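PDB 4WA0: possible adhesin from Caldicellulosiruptor kronotskyensis, which probably mediates attachment of this extremely thermophilic bacterium to cellulose as a tapirin, the chain being its C-terminal beta-helix domain, which carries a bound magnesium ion. Local coordinates for residues Asp48-Lys53 and Ile71-Ile76; Asn75-Glu80 and Ile95-Ile100; Lys115-Phe120 and Glu135-Ala140. All coordinates share one frame; numbering follows the deposited sequence. Where two conformers were deposited one is given.

How the contacts relate
The three contacts lie along one parallel beta-helix, each joining a piece of one coil to its counterpart in the next. Contacts 1 and 2 share Asn-75 and Ile-76, and their centres are only about 5 Å apart: the corner that is hydrogen-bonded to 48-53 also pairs with 95-100. Contact 3 follows further along the axis, its centre about 10 Å from that of contact 2 and about 14 Å from that of contact 1. It touches contact 2, where the side chains of Thr-99 and Gln-118 meet, but not contact 1, whose nearest atoms are about 7 Å away. All three lie away from the magnesium site formed by Asp-239, Val-241, Ser-243, Leu-246 and Glu-275.

Contact 1 (Asp48-Lys53 and Ile71-Ile76); sequences DNLISK and IVVRNI
Ile-71 lies on strand 69-73 of a parallel beta-helix and meets the neighbouring coil inside the apolar core, its CG2 4.2 Å from Leu-50 CD2. Two residues on, Val-73 sets CG2 4.1 Å from Leu-50 CB, while its CG1 rests 3.3 Å from Asp-48 O. The chain then turns a corner. Arg-74 reaches back with an extended side chain, and its NH1 forms a salt bridge of 2.9 Å to Asp-48 OD1. That oxygen sits at the guanidinium edge and in its plane, yet the arginine approaches the carboxylate from above; NH2 goes on to Asn-28. Asn-75 donates its backbone N to Asp-48 O (2.8 Å). With CG anti to N (chi1 -172°), its side chain runs alongside that of Asn-49, the amide planes 82° apart, and ND2 meets a lone pair of Asn-49 OD1 at 2.9 Å. Ile-76 N supplies that oxygen with a second bond, tilted from the carbonyl plane (3.2 Å). Ser-30 holds the other end of the Asn-49 amide, fixing its rotation at the corner. Ile-76 O closes the contact by accepting a nearly straight bond from Leu-50 N, 2.9 Å away.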
ATOM      1  N   ASP A  48      -2.154   7.176   4.462  1.00 12.93           N
ATOM      2  CA  ASP A  48      -3.560   7.129   4.779  1.00 13.09           C
ATOM      3  C   ASP A  48      -4.255   5.929   4.198  1.00 13.24           C
ATOM      4  O   ASP A  48      -5.036   5.290   4.896  1.00 13.60           O
ATOM      5  CB  ASP A  48      -4.281   8.354   4.221  1.00 13.31           C
ATOM      6  CG  ASP A  48      -3.841   9.672   4.879  1.00 16.98           C
ATOM      7  OD1 ASP A  48      -3.699   9.727   6.102  1.00 20.12           O
ATOM      8  OD2 ASP A  48      -3.680  10.714   4.195  1.00 21.47           O
ATOM      9  N   ASN A  49      -4.028   5.613   2.937  1.00 11.97           N
ATOM     10  CA  ASN A  49      -4.706   4.470   2.364  1.00 11.85           C
ATOM     11  C   ASN A  49      -3.689   3.742   1.456  1.00 11.20           C
ATOM     12  O   ASN A  49      -2.833   4.424   0.865  1.00 11.19           O
ATOM     13  CB  ASN A  49      -5.833   4.920   1.502  1.00 11.97           C
ATOM     14  CG  ASN A  49      -6.900   5.693   2.259  1.00 13.43           C
ATOM     15  OD1 ASN A  49      -7.741   5.107   2.960  1.00 13.06           O
ATOM     16  ND2 ASN A  49      -6.847   7.007   2.149  1.00 15.37           N
ATOM     17  N   LEU A  50      -3.898   2.451   1.278  1.00 11.32           N
ATOM     18  CA  LEU A  50      -3.071   1.606   0.389  1.00 10.80           C
ATOM     19  C   LEU A  50      -4.008   0.704  -0.423  1.00 11.68           C
ATOM     20  O   LEU A  50      -4.693  -0.172   0.160  1.00 10.70           O
ATOM     21  CB  LEU A  50      -2.108   0.776   1.232  1.00 11.22           C
ATOM     22  CG  LEU A  50      -1.212  -0.262   0.603  1.00 11.54           C
ATOM     23  CD1 LEU A  50      -0.307   0.430  -0.389  1.00 12.15           C
ATOM     24  CD2 LEU A  50      -0.475  -1.018   1.664  1.00 11.58           C
ATOM     25  N   ILE A  51      -4.135   0.987  -1.710  1.00 11.33           N
ATOM     26  CA  ILE A  51      -5.154   0.354  -2.558  1.00 11.80           C
ATOM     27  C   ILE A  51      -4.558  -0.398  -3.704  1.00 12.77           C
ATOM     28  O   ILE A  51      -3.835   0.227  -4.492  1.00 12.24           O
ATOM     29  CB  ILE A  51      -6.156   1.407  -3.076  1.00 13.02           C
ATOM     30  CG1 ILE A  51      -6.778   2.093  -1.883  1.00 13.41           C
ATOM     31  CG2 ILE A  51      -7.217   0.828  -4.041  1.00 14.17           C
ATOM     32  CD1 ILE A  51      -7.460   3.380  -2.188  1.00 15.67           C
ATOM     33  N   SER A  52      -4.932  -1.679  -3.800  1.00 12.65           N
ATOM     34  CA  SER A  52      -4.647  -2.467  -4.980  1.00 12.85           C
ATOM     35  C   SER A  52      -5.900  -3.067  -5.601  1.00 14.57           C
ATOM     36  O   SER A  52      -6.633  -3.766  -4.920  1.00 12.57           O
ATOM     37  CB  SER A  52      -3.699  -3.587  -4.701  1.00 12.01           C
ATOM     38  OG  SER A  52      -3.480  -4.375  -5.887  1.00 12.68           O
ATOM     39  N   LYS A  53      -6.134  -2.768  -6.864  1.00 15.13           N
ATOM     40  CA  LYS A  53      -7.248  -3.403  -7.646  1.00 16.08           C
ATOM     41  C   LYS A  53      -6.837  -4.697  -8.304  1.00 18.14           C
ATOM     42  O   LYS A  53      -7.419  -5.156  -9.237  1.00 25.08           O
ATOM     43  CB  LYS A  53      -7.846  -2.422  -8.619  1.00 17.82           C
ATOM     44  CG  LYS A  53      -8.481  -1.224  -7.909  1.00 19.67           C
ATOM     45  CD  LYS A  53      -9.716  -0.700  -8.664  1.00 25.46           C
ATOM     46  CE  LYS A  53     -10.628   0.175  -7.808  1.00 25.76           C
ATOM     47  NZ  LYS A  53     -11.625   0.851  -8.675  1.00 25.91           N
ATOM     48  N   ILE A  71       4.633  -1.034   7.755  1.00 12.11           N
ATOM     49  CA  ILE A  71       3.608  -0.428   6.918  1.00 12.95           C
ATOM     50  C   ILE A  71       2.528   0.023   7.866  1.00 12.56           C
ATOM     51  O   ILE A  71       1.898  -0.816   8.503  1.00 14.07           O
ATOM     52  CB  ILE A  71       3.130  -1.408   5.841  1.00 13.36           C
ATOM     53  CG1 ILE A  71       4.277  -1.664   4.833  1.00 15.38           C
ATOM     54  CG2 ILE A  71       1.871  -0.907   5.192  1.00 13.25           C
ATOM     55  CD1 ILE A  71       4.037  -2.810   3.942  1.00 15.85           C
ATOM     56  N   VAL A  72       2.301   1.330   7.942  1.00 11.32           N
ATOM     57  CA  VAL A  72       1.261   1.859   8.786  1.00 11.42           C
ATOM     58  C   VAL A  72       0.325   2.655   7.906  1.00 10.93           C
ATOM     59  O   VAL A  72       0.773   3.499   7.125  1.00 11.69           O
ATOM     60  CB  VAL A  72       1.844   2.785   9.897  1.00 10.87           C
ATOM     61  CG1 VAL A  72       0.756   3.480  10.649  1.00 12.13           C
ATOM     62  CG2 VAL A  72       2.838   2.027  10.799  1.00 12.71           C
ATOM     63  N   VAL A  73      -0.959   2.284   7.994  1.00 11.05           N
ATOM     64  CA  VAL A  73      -2.016   2.783   7.139  1.00 11.45           C
ATOM     65  C   VAL A  73      -3.114   3.290   8.055  1.00 13.26           C
ATOM     66  O   VAL A  73      -3.721   2.519   8.821  1.00 13.83           O
ATOM     67  CB  VAL A  73      -2.518   1.707   6.175  1.00 11.46           C
ATOM     68  CG1 VAL A  73      -3.644   2.279   5.309  1.00 12.50           C
ATOM     69  CG2 VAL A  73      -1.375   1.133   5.285  1.00 11.55           C
ATOM     70  N   ARG A  74      -3.372   4.590   7.977  1.00 12.68           N
ATOM     71  CA  ARG A  74      -4.243   5.253   8.933  1.00 14.75           C
ATOM     72  C   ARG A  74      -5.699   4.970   8.686  1.00 13.94           C
ATOM     73  O   ARG A  74      -6.519   5.118   9.617  1.00 13.39           O
ATOM     74  CB  ARG A  74      -4.011   6.766   8.937  1.00 17.56           C
ATOM     75  CG  ARG A  74      -2.613   7.201   9.335  1.00 21.61           C
ATOM     76  CD  ARG A  74      -2.555   8.712   9.124  1.00 25.47           C
ATOM     77  NE  ARG A  74      -1.214   9.192   9.269  1.00 32.39           N
ATOM     78  CZ  ARG A  74      -0.507   9.853   8.354  1.00 32.22           C
ATOM     79  NH1 ARG A  74      -1.014  10.231   7.205  1.00 28.58           N
ATOM     80  NH2 ARG A  74       0.710  10.269   8.701  1.00 34.46           N
ATOM     81  N   ASN A  75      -6.054   4.654   7.468  1.00 13.31           N
ATOM     82  CA  ASN A  75      -7.397   4.378   7.093  1.00 13.81           C
ATOM     83  C   ASN A  75      -7.471   2.960   6.487  1.00 14.37           C
ATOM     84  O   ASN A  75      -7.465   2.004   7.236  1.00 14.05           O
ATOM     85  CB  ASN A  75      -7.999   5.521   6.233  1.00 14.63           C
ATOM     86  CG  ASN A  75      -9.445   5.305   6.016  1.00 17.96           C
ATOM     87  OD1 ASN A  75     -10.139   4.900   6.962  1.00 20.63           O
ATOM     88  ND2 ASN A  75      -9.937   5.538   4.820  1.00 17.95           N
ATOM     89  N   ILE A  76      -7.498   2.822   5.165  0.57 12.70           N
ATOM     90  CA  ILE A  76      -7.864   1.576   4.524  0.57 13.53           C
ATOM     91  C   ILE A  76      -6.732   0.928   3.715  0.57 12.73           C
ATOM     92  O   ILE A  76      -6.052   1.598   2.986  0.57 12.04           O
ATOM     93  CB  ILE A  76      -9.089   1.789   3.594  0.57 14.13           C
ATOM     94  CG1 ILE A  76     -10.337   2.149   4.430  0.57 14.96           C
ATOM     95  CG2 ILE A  76      -9.303   0.586   2.682  0.57 14.10           C
ATOM     96  CD1 ILE A  76     -11.537   2.705   3.677  0.57 15.51           C
TER

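Contact 2 (Asn75-Glu80 and Ile95-Ile100); sequences NIIYVE and IDAKTI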
ATOM      1  N   ASN A  75      -6.054   4.654   7.468  1.00 13.31           N
ATOM      2  CA  ASN A  75      -7.397   4.378   7.093  1.00 13.81           C
ATOM      3  C   ASN A  75      -7.471   2.960   6.487  1.00 14.37           C
ATOM      4  O   ASN A  75      -7.465   2.004   7.236  1.00 14.05           O
ATOM      5  CB  ASN A  75      -7.999   5.521   6.233  1.00 14.63           C
ATOM      6  CG  ASN A  75      -9.445   5.305   6.016  1.00 17.96           C
ATOM      7  OD1 ASN A  75     -10.139   4.900   6.962  1.00 20.63           O
ATOM      8  ND2 ASN A  75      -9.937   5.538   4.820  1.00 17.95           N
ATOM      9  N   ILE A  76      -7.498   2.822   5.165  0.57 12.70           N
ATOM     10  CA  ILE A  76      -7.864   1.576   4.524  0.57 13.53           C
ATOM     11  C   ILE A  76      -6.732   0.928   3.715  0.57 12.73           C
ATOM     12  O   ILE A  76      -6.052   1.598   2.986  0.57 12.04           O
ATOM     13  CB  ILE A  76      -9.089   1.789   3.594  0.57 14.13           C
ATOM     14  CG1 ILE A  76     -10.337   2.149   4.430  0.57 14.96           C
ATOM     15  CG2 ILE A  76      -9.303   0.586   2.682  0.57 14.10           C
ATOM     16  CD1 ILE A  76     -11.537   2.705   3.677  0.57 15.51           C
ATOM     17  N   ILE A  77      -6.546  -0.377   3.888  1.00 12.22           N
ATOM     18  CA  ILE A  77      -5.823  -1.240   2.944  1.00 11.60           C
ATOM     19  C   ILE A  77      -6.962  -1.954   2.155  1.00 12.75           C
ATOM     20  O   ILE A  77      -7.755  -2.721   2.755  1.00 13.26           O
ATOM     21  CB  ILE A  77      -4.912  -2.264   3.665  1.00 11.17           C
ATOM     22  CG1 ILE A  77      -3.796  -1.541   4.465  1.00 11.57           C
ATOM     23  CG2 ILE A  77      -4.269  -3.218   2.657  1.00 12.37           C
ATOM     24  CD1 ILE A  77      -2.808  -2.413   5.119  1.00 11.19           C
ATOM     25  N   TYR A  78      -6.942  -1.812   0.849  1.00 12.04           N
ATOM     26  CA  TYR A  78      -7.898  -2.474   0.003  1.00 11.56           C
ATOM     27  C   TYR A  78      -7.183  -3.346  -0.953  1.00 11.23           C
ATOM     28  O   TYR A  78      -6.330  -2.882  -1.653  1.00 10.82           O
ATOM     29  CB  TYR A  78      -8.771  -1.455  -0.707  1.00 12.96           C
ATOM     30  CG  TYR A  78      -9.747  -2.023  -1.728  1.00 13.06           C
ATOM     31  CD1 TYR A  78      -9.322  -2.478  -2.947  1.00 14.87           C
ATOM     32  CD2 TYR A  78     -11.113  -2.015  -1.494  1.00 15.36           C
ATOM     33  CE1 TYR A  78     -10.221  -2.945  -3.934  1.00 15.84           C
ATOM     34  CE2 TYR A  78     -12.008  -2.525  -2.444  1.00 15.21           C
ATOM     35  CZ  TYR A  78     -11.543  -3.012  -3.636  1.00 17.02           C
ATOM     36  OH  TYR A  78     -12.351  -3.465  -4.648  1.00 19.72           O
ATOM     37  N   VAL A  79      -7.547  -4.614  -0.988  1.00 11.08           N
ATOM     38  CA  VAL A  79      -6.949  -5.571  -1.948  1.00 11.80           C
ATOM     39  C   VAL A  79      -8.080  -6.266  -2.670  1.00 13.54           C
ATOM     40  O   VAL A  79      -8.856  -7.021  -2.065  1.00 13.98           O
ATOM     41  CB  VAL A  79      -6.060  -6.581  -1.239  1.00 11.75           C
ATOM     42  CG1 VAL A  79      -5.382  -7.534  -2.239  1.00 11.88           C
ATOM     43  CG2 VAL A  79      -4.985  -5.865  -0.407  1.00 12.06           C
ATOM     44  N   GLU A  80      -8.191  -6.047  -3.979  0.64 12.49           N
ATOM     45  CA  GLU A  80      -9.281  -6.688  -4.724  0.64 14.00           C
ATOM     46  C   GLU A  80      -9.175  -8.230  -4.776  0.64 13.93           C
ATOM     47  O   GLU A  80     -10.201  -8.950  -4.700  0.64 15.27           O
ATOM     48  CB  GLU A  80      -9.338  -6.068  -6.136  0.64 16.05           C
ATOM     49  CG  GLU A  80     -10.449  -6.637  -7.020  0.64 19.74           C
ATOM     50  CD  GLU A  80     -10.310  -6.291  -8.505  0.64 21.56           C
ATOM     51  OE1 GLU A  80     -10.468  -5.127  -8.861  0.64 23.50           O
ATOM     52  OE2 GLU A  80     -10.103  -7.217  -9.348  0.64 26.12           O
ATOM     53  N   ILE A  95       2.433  -4.704   9.863  1.00  9.88           N
ATOM     54  CA  ILE A  95       1.360  -3.967   9.172  1.00 11.05           C
ATOM     55  C   ILE A  95       0.417  -3.523  10.240  1.00 12.56           C
ATOM     56  O   ILE A  95      -0.088  -4.364  10.961  1.00 13.62           O
ATOM     57  CB  ILE A  95       0.597  -4.758   8.131  1.00 11.44           C
ATOM     58  CG1 ILE A  95       1.535  -5.408   7.095  1.00 11.76           C
ATOM     59  CG2 ILE A  95      -0.389  -3.876   7.456  1.00 12.37           C
ATOM     60  CD1 ILE A  95       0.853  -6.171   6.005  1.00 12.72           C
ATOM     61  N   ASP A  96       0.111  -2.240  10.307  0.65 12.10           N
ATOM     62  CA  ASP A  96      -0.825  -1.724  11.291  0.65 13.72           C
ATOM     63  C   ASP A  96      -1.794  -0.825  10.553  0.65 12.91           C
ATOM     64  O   ASP A  96      -1.342   0.251  10.080  0.65 12.06           O
ATOM     65  CB  ASP A  96      -0.025  -0.955  12.341  0.65 16.18           C
ATOM     66  CG  ASP A  96      -0.858  -0.506  13.494  0.65 20.26           C
ATOM     67  OD1 ASP A  96      -1.947   0.032  13.234  0.65 21.38           O
ATOM     68  OD2 ASP A  96      -0.378  -0.607  14.675  0.65 22.96           O
ATOM     69  N   ALA A  97      -3.046  -1.296  10.353  1.00 13.04           N
ATOM     70  CA  ALA A  97      -4.087  -0.625   9.584  1.00 12.15           C
ATOM     71  C   ALA A  97      -5.360  -0.481  10.359  1.00 12.96           C
ATOM     72  O   ALA A  97      -5.719  -1.358  11.121  1.00 12.39           O
ATOM     73  CB  ALA A  97      -4.397  -1.317   8.249  1.00 13.55           C
ATOM     74  N   LYS A  98      -6.104   0.602  10.135  1.00 11.83           N
ATOM     75  CA  LYS A  98      -7.411   0.696  10.747  1.00 14.07           C
ATOM     76  C   LYS A  98      -8.340  -0.333  10.083  1.00 14.04           C
ATOM     77  O   LYS A  98      -9.009  -1.078  10.774  1.00 17.73           O
ATOM     78  CB  LYS A  98      -7.986   2.122  10.617  1.00 15.81           C
ATOM     79  CG  LYS A  98      -9.354   2.319  11.217  1.00 22.40           C
ATOM     80  CD  LYS A  98      -9.687   3.802  11.173  1.00 27.23           C
ATOM     81  CE  LYS A  98     -11.167   4.037  11.337  1.00 39.04           C
ATOM     82  NZ  LYS A  98     -11.983   3.470  10.225  1.00 47.49           N
ATOM     83  N   THR A  99      -8.420  -0.344   8.770  1.00 14.30           N
ATOM     84  CA  THR A  99      -9.466  -1.169   8.076  1.00 13.97           C
ATOM     85  C   THR A  99      -8.711  -1.923   7.003  1.00 14.30           C
ATOM     86  O   THR A  99      -7.888  -1.336   6.341  1.00 14.84           O
ATOM     87  CB  THR A  99     -10.535  -0.349   7.440  1.00 15.98           C
ATOM     88  OG1 THR A  99     -11.261   0.434   8.423  1.00 19.04           O
ATOM     89  CG2 THR A  99     -11.522  -1.207   6.618  1.00 17.22           C
ATOM     90  N   ILE A 100      -8.864  -3.242   6.928  1.00 12.61           N
ATOM     91  CA  ILE A 100      -8.295  -4.000   5.782  1.00 12.51           C
ATOM     92  C   ILE A 100      -9.428  -4.789   5.135  1.00 13.80           C
ATOM     93  O   ILE A 100     -10.226  -5.417   5.861  1.00 13.57           O
ATOM     94  CB  ILE A 100      -7.098  -4.889   6.190  1.00 13.50           C
ATOM     95  CG1 ILE A 100      -6.526  -5.661   4.988  1.00 15.05           C
ATOM     96  CG2 ILE A 100      -7.402  -5.876   7.352  1.00 14.49           C
ATOM     97  CD1 ILE A 100      -5.153  -6.189   5.170  1.00 16.07           C
TER
HETATM   98  O   HOH W   1     -11.904   2.866   7.492  1.00 29.02           O
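Ile-76 and Ile-77 pair in parallel with Thr-99 and Ile-100 just past the corners of two successive coils: Thr-99 N donates to Asn-75 O and Ile-77 N to Thr-99 O, each bond 3.0 Å long and the second almost straight at 169°. Between these bonds the CA-H of Ile-76 also faces Thr-99 O.

Ile-77 carries the apolar half of the contact. Its CG1 branch stands beside its own backbone N (chi1 -64°), which sends CD1 back over the preceding side of the next coil, 3.7 Å from Ala-97 CB and equally close to CG2 of Ile-95. CG2 of Ile-77 takes the other direction and lies beside CD1 of Ile-100. These two isoleucines run side by side and point the same way, with Ile-77 CB 4.0 Å from Ile-100 CG1. On the other face Ile-76 and Thr-99 are likewise aligned, Ile-76 CG1 coming within 3.9 Å of Thr-99 CB.

The polar half is built round one water. It donates to Asn-75 OD1 (2.7 Å), accepts from Lys-98 NZ (2.8 Å) and is hydrogen-bonded to Thr-99 OG1. Lys-98 is extended until its last torsion, where a bend (chi4 -64°) turns NZ to the water and to Thr-1. Thr-99 OG1 has a further partner in Gln-118 NE2 of the following coil, while Asn-75 ND2 is engaged with Asn-49 in the preceding one. The water thus connects groups that are themselves tied to coils before and after.

Here a water-linked polar cluster lies at the corner; the aligned aliphatic side chains inside and the parallel backbone bonds from coil to coil are characteristic of the parallel beta-helix.

Contact 3 (Lys115-Phe120 and Glu135-Ala140); sequences KFVQLF and EVSTLA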
ATOM      1  N   LYS A 115      -1.599  -5.815  12.828  1.00 12.02           N
ATOM      2  CA  LYS A 115      -2.582  -5.279  13.759  1.00 11.90           C
ATOM      3  C   LYS A 115      -3.646  -4.506  12.980  1.00 11.58           C
ATOM      4  O   LYS A 115      -3.316  -3.630  12.194  1.00 12.02           O
ATOM      5  CB  LYS A 115      -1.940  -4.314  14.776  1.00 14.14           C
ATOM      6  CG  LYS A 115      -0.856  -4.977  15.592  1.00 18.38           C
ATOM      7  CD  LYS A 115      -0.418  -3.987  16.700  1.00 23.80           C
ATOM      8  CE  LYS A 115       0.697  -4.531  17.581  1.00 30.27           C
ATOM      9  NZ  LYS A 115       1.967  -4.118  16.910  1.00 35.29           N
ATOM     10  N   PHE A 116      -4.888  -4.951  13.110  1.00 10.93           N
ATOM     11  CA  PHE A 116      -6.024  -4.397  12.388  1.00 11.45           C
ATOM     12  C   PHE A 116      -7.088  -3.997  13.386  1.00 12.29           C
ATOM     13  O   PHE A 116      -7.413  -4.762  14.275  1.00 13.18           O
ATOM     14  CB  PHE A 116      -6.552  -5.399  11.395  1.00 12.56           C
ATOM     15  CG  PHE A 116      -5.482  -5.873  10.400  1.00 12.75           C
ATOM     16  CD1 PHE A 116      -4.813  -4.951   9.617  1.00 13.31           C
ATOM     17  CD2 PHE A 116      -5.139  -7.224  10.259  1.00 12.97           C
ATOM     18  CE1 PHE A 116      -3.807  -5.364   8.754  1.00 14.11           C
ATOM     19  CE2 PHE A 116      -4.181  -7.647   9.367  1.00 14.17           C
ATOM     20  CZ  PHE A 116      -3.500  -6.711   8.619  1.00 13.94           C
ATOM     21  N   VAL A 117      -7.697  -2.846  13.196  1.00 11.49           N
ATOM     22  CA  VAL A 117      -8.916  -2.530  13.927  1.00 11.98           C
ATOM     23  C   VAL A 117     -10.085  -3.319  13.386  1.00 12.25           C
ATOM     24  O   VAL A 117     -10.771  -4.009  14.186  1.00 12.68           O
ATOM     25  CB  VAL A 117      -9.177  -1.012  13.978  1.00 13.22           C
ATOM     26  CG1 VAL A 117     -10.492  -0.723  14.678  1.00 12.83           C
ATOM     27  CG2 VAL A 117      -8.023  -0.257  14.582  1.00 13.25           C
ATOM     28  N   GLN A 118     -10.333  -3.273  12.069  1.00 13.34           N
ATOM     29  CA  GLN A 118     -11.378  -4.065  11.453  1.00 13.46           C
ATOM     30  C   GLN A 118     -10.836  -4.721  10.220  1.00 14.32           C
ATOM     31  O   GLN A 118     -10.101  -4.114   9.439  1.00 14.84           O
ATOM     32  CB  GLN A 118     -12.664  -3.314  11.212  1.00 19.22           C
ATOM     33  CG  GLN A 118     -12.536  -2.025  10.545  1.00 22.01           C
ATOM     34  CD  GLN A 118     -13.851  -1.277  10.370  1.00 24.73           C
ATOM     35  OE1 GLN A 118     -14.888  -1.564  10.997  1.00 26.40           O
ATOM     36  NE2 GLN A 118     -13.797  -0.255   9.532  1.00 24.56           N
ATOM     37  N   LEU A 119     -11.130  -5.998  10.120  0.67 12.28           N
ATOM     38  CA  LEU A 119     -10.731  -6.860   9.006  0.67 11.22           C
ATOM     39  C   LEU A 119     -11.965  -7.434   8.328  0.67 12.80           C
ATOM     40  O   LEU A 119     -12.893  -7.983   8.968  0.67 11.26           O
ATOM     41  CB  LEU A 119      -9.866  -7.997   9.572  0.67 11.75           C
ATOM     42  CG  LEU A 119      -9.280  -8.979   8.568  0.67 11.10           C
ATOM     43  CD1 LEU A 119      -7.968  -9.505   9.056  0.67 11.22           C
ATOM     44  CD2 LEU A 119     -10.238 -10.116   8.226  0.67 11.21           C
ATOM     45  N   PHE A 120     -11.955  -7.397   6.998  1.00 12.84           N
ATOM     46  CA  PHE A 120     -13.032  -7.998   6.190  1.00 13.34           C
ATOM     47  C   PHE A 120     -12.415  -8.797   5.121  1.00 14.32           C
ATOM     48  O   PHE A 120     -11.624  -8.224   4.334  1.00 14.31           O
ATOM     49  CB  PHE A 120     -13.881  -6.911   5.552  1.00 13.93           C
ATOM     50  CG  PHE A 120     -14.631  -6.074   6.524  1.00 15.02           C
ATOM     51  CD1 PHE A 120     -14.064  -4.946   7.077  1.00 17.71           C
ATOM     52  CD2 PHE A 120     -15.918  -6.428   6.901  1.00 17.90           C
ATOM     53  CE1 PHE A 120     -14.752  -4.212   8.015  1.00 20.62           C
ATOM     54  CE2 PHE A 120     -16.604  -5.693   7.851  1.00 18.06           C
ATOM     55  CZ  PHE A 120     -16.000  -4.606   8.420  1.00 18.56           C
ATOM     56  N   GLU A 135      -3.307  -9.350  15.359  1.00 11.16           N
ATOM     57  CA  GLU A 135      -4.238  -8.888  16.435  1.00 11.87           C
ATOM     58  C   GLU A 135      -5.395  -8.193  15.757  1.00 13.15           C
ATOM     59  O   GLU A 135      -5.156  -7.397  14.836  1.00 14.89           O
ATOM     60  CB  GLU A 135      -3.616  -7.867  17.367  1.00 14.68           C
ATOM     61  CG  GLU A 135      -2.418  -8.439  18.038  1.00 18.55           C
ATOM     62  CD  GLU A 135      -1.763  -7.602  19.117  1.00 24.76           C
ATOM     63  OE1 GLU A 135      -2.109  -6.416  19.341  1.00 27.28           O
ATOM     64  OE2 GLU A 135      -0.866  -8.206  19.722  1.00 28.72           O
ATOM     65  N   VAL A 136      -6.613  -8.423  16.243  1.00 10.61           N
ATOM     66  CA  VAL A 136      -7.807  -7.721  15.771  1.00 11.63           C
ATOM     67  C   VAL A 136      -8.361  -6.956  16.940  1.00 12.40           C
ATOM     68  O   VAL A 136      -8.635  -7.544  17.999  1.00 13.45           O
ATOM     69  CB  VAL A 136      -8.857  -8.680  15.199  1.00 12.93           C
ATOM     70  CG1 VAL A 136     -10.113  -7.887  14.857  1.00 14.34           C
ATOM     71  CG2 VAL A 136      -8.281  -9.428  13.997  1.00 15.87           C
ATOM     72  N   SER A 137      -8.454  -5.630  16.801  1.00 12.17           N
ATOM     73  CA  SER A 137      -8.846  -4.859  17.999  1.00 14.15           C
ATOM     74  C   SER A 137     -10.342  -4.689  18.169  1.00 14.52           C
ATOM     75  O   SER A 137     -10.789  -4.580  19.354  1.00 15.89           O
ATOM     76  CB  SER A 137      -8.017  -3.543  18.109  1.00 16.37           C
ATOM     77  OG  SER A 137      -8.387  -2.610  17.196  1.00 20.30           O
ATOM     78  N   THR A 138     -11.100  -4.606  17.079  1.00 13.54           N
ATOM     79  CA  THR A 138     -12.554  -4.345  17.167  1.00 16.17           C
ATOM     80  C   THR A 138     -13.470  -5.372  16.462  1.00 14.96           C
ATOM     81  O   THR A 138     -14.433  -5.888  17.040  1.00 13.28           O
ATOM     82  CB  THR A 138     -12.837  -2.884  16.726  1.00 17.99           C
ATOM     83  OG1 THR A 138     -12.074  -2.015  17.550  1.00 18.07           O
ATOM     84  CG2 THR A 138     -14.264  -2.500  16.825  1.00 18.81           C
ATOM     85  N   LEU A 139     -13.199  -5.632  15.173  1.00 13.71           N
ATOM     86  CA  LEU A 139     -14.103  -6.391  14.368  1.00 14.56           C
ATOM     87  C   LEU A 139     -13.405  -7.164  13.264  1.00 13.97           C
ATOM     88  O   LEU A 139     -12.445  -6.672  12.629  1.00 14.29           O
ATOM     89  CB  LEU A 139     -15.082  -5.430  13.770  1.00 16.43           C
ATOM     90  CG  LEU A 139     -16.141  -5.835  12.777  1.00 19.17           C
ATOM     91  CD1 LEU A 139     -17.162  -6.667  13.513  1.00 21.51           C
ATOM     92  CD2 LEU A 139     -16.927  -4.664  12.204  1.00 21.74           C
ATOM     93  N   ALA A 140     -13.876  -8.376  13.001  1.00 13.85           N
ATOM     94  CA  ALA A 140     -13.385  -9.129  11.827  1.00 12.96           C
ATOM     95  C   ALA A 140     -14.546  -9.965  11.299  1.00 15.19           C
ATOM     96  O   ALA A 140     -15.385 -10.500  12.063  1.00 13.57           O
ATOM     97  CB  ALA A 140     -12.169 -10.003  12.135  1.00 13.03           C
TER
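Val-117 O is the centre of the contact: it accepts from both Thr-138 N (3.0 Å) and Leu-139 N (3.1 Å), the first bond falling on a lone pair. This double grip marks a beta bulge, where the parallel pairing slips by one residue between Phe-116 with Val-136 and Gln-118 with Leu-139. Regular backbone bonds continue before and after it, Phe-116 N to Glu-135 O, Ser-137 N to Phe-116 O and Leu-119 N to Leu-139 O.

At the corner the Val-117 side chain is set against hydroxyl groups, CG1 lying 3.5 Å from Thr-138 OG1 and CG2 equally near Ser-137 OG. Leu-119 and Ala-140 face the interior, their CB atoms 4.0 Å apart. On the outer side, Leu-139 CD2 packs against two groups, Gln-118 OE1 and the Phe-120 ring, which it meets obliquely at CZ (3.9 Å). Gln-118 takes a chi1 of 50°, between N and the carbonyl carbon, then extends so that its amide carbon lies at the edge of the Phe-120 ring; the bond of its NE2 to Thr-99 positions the amide. Lys-115 and Glu-135 run alongside each other, but NZ stays 5.3 Å from OE1; the ammonium is hydrogen-bonded to Ser-113, so any attraction between the two charges is probably long-range.

Phe-116 packs inward on Ile-95, Ala-97 and Ile-100 of strands 93-97 and 99-102, whereas the proline-rich loop that leads into helix 217-224 packs against Phe-120 through Pro-215 and Pro-216 and against Leu-139 through Pro-213.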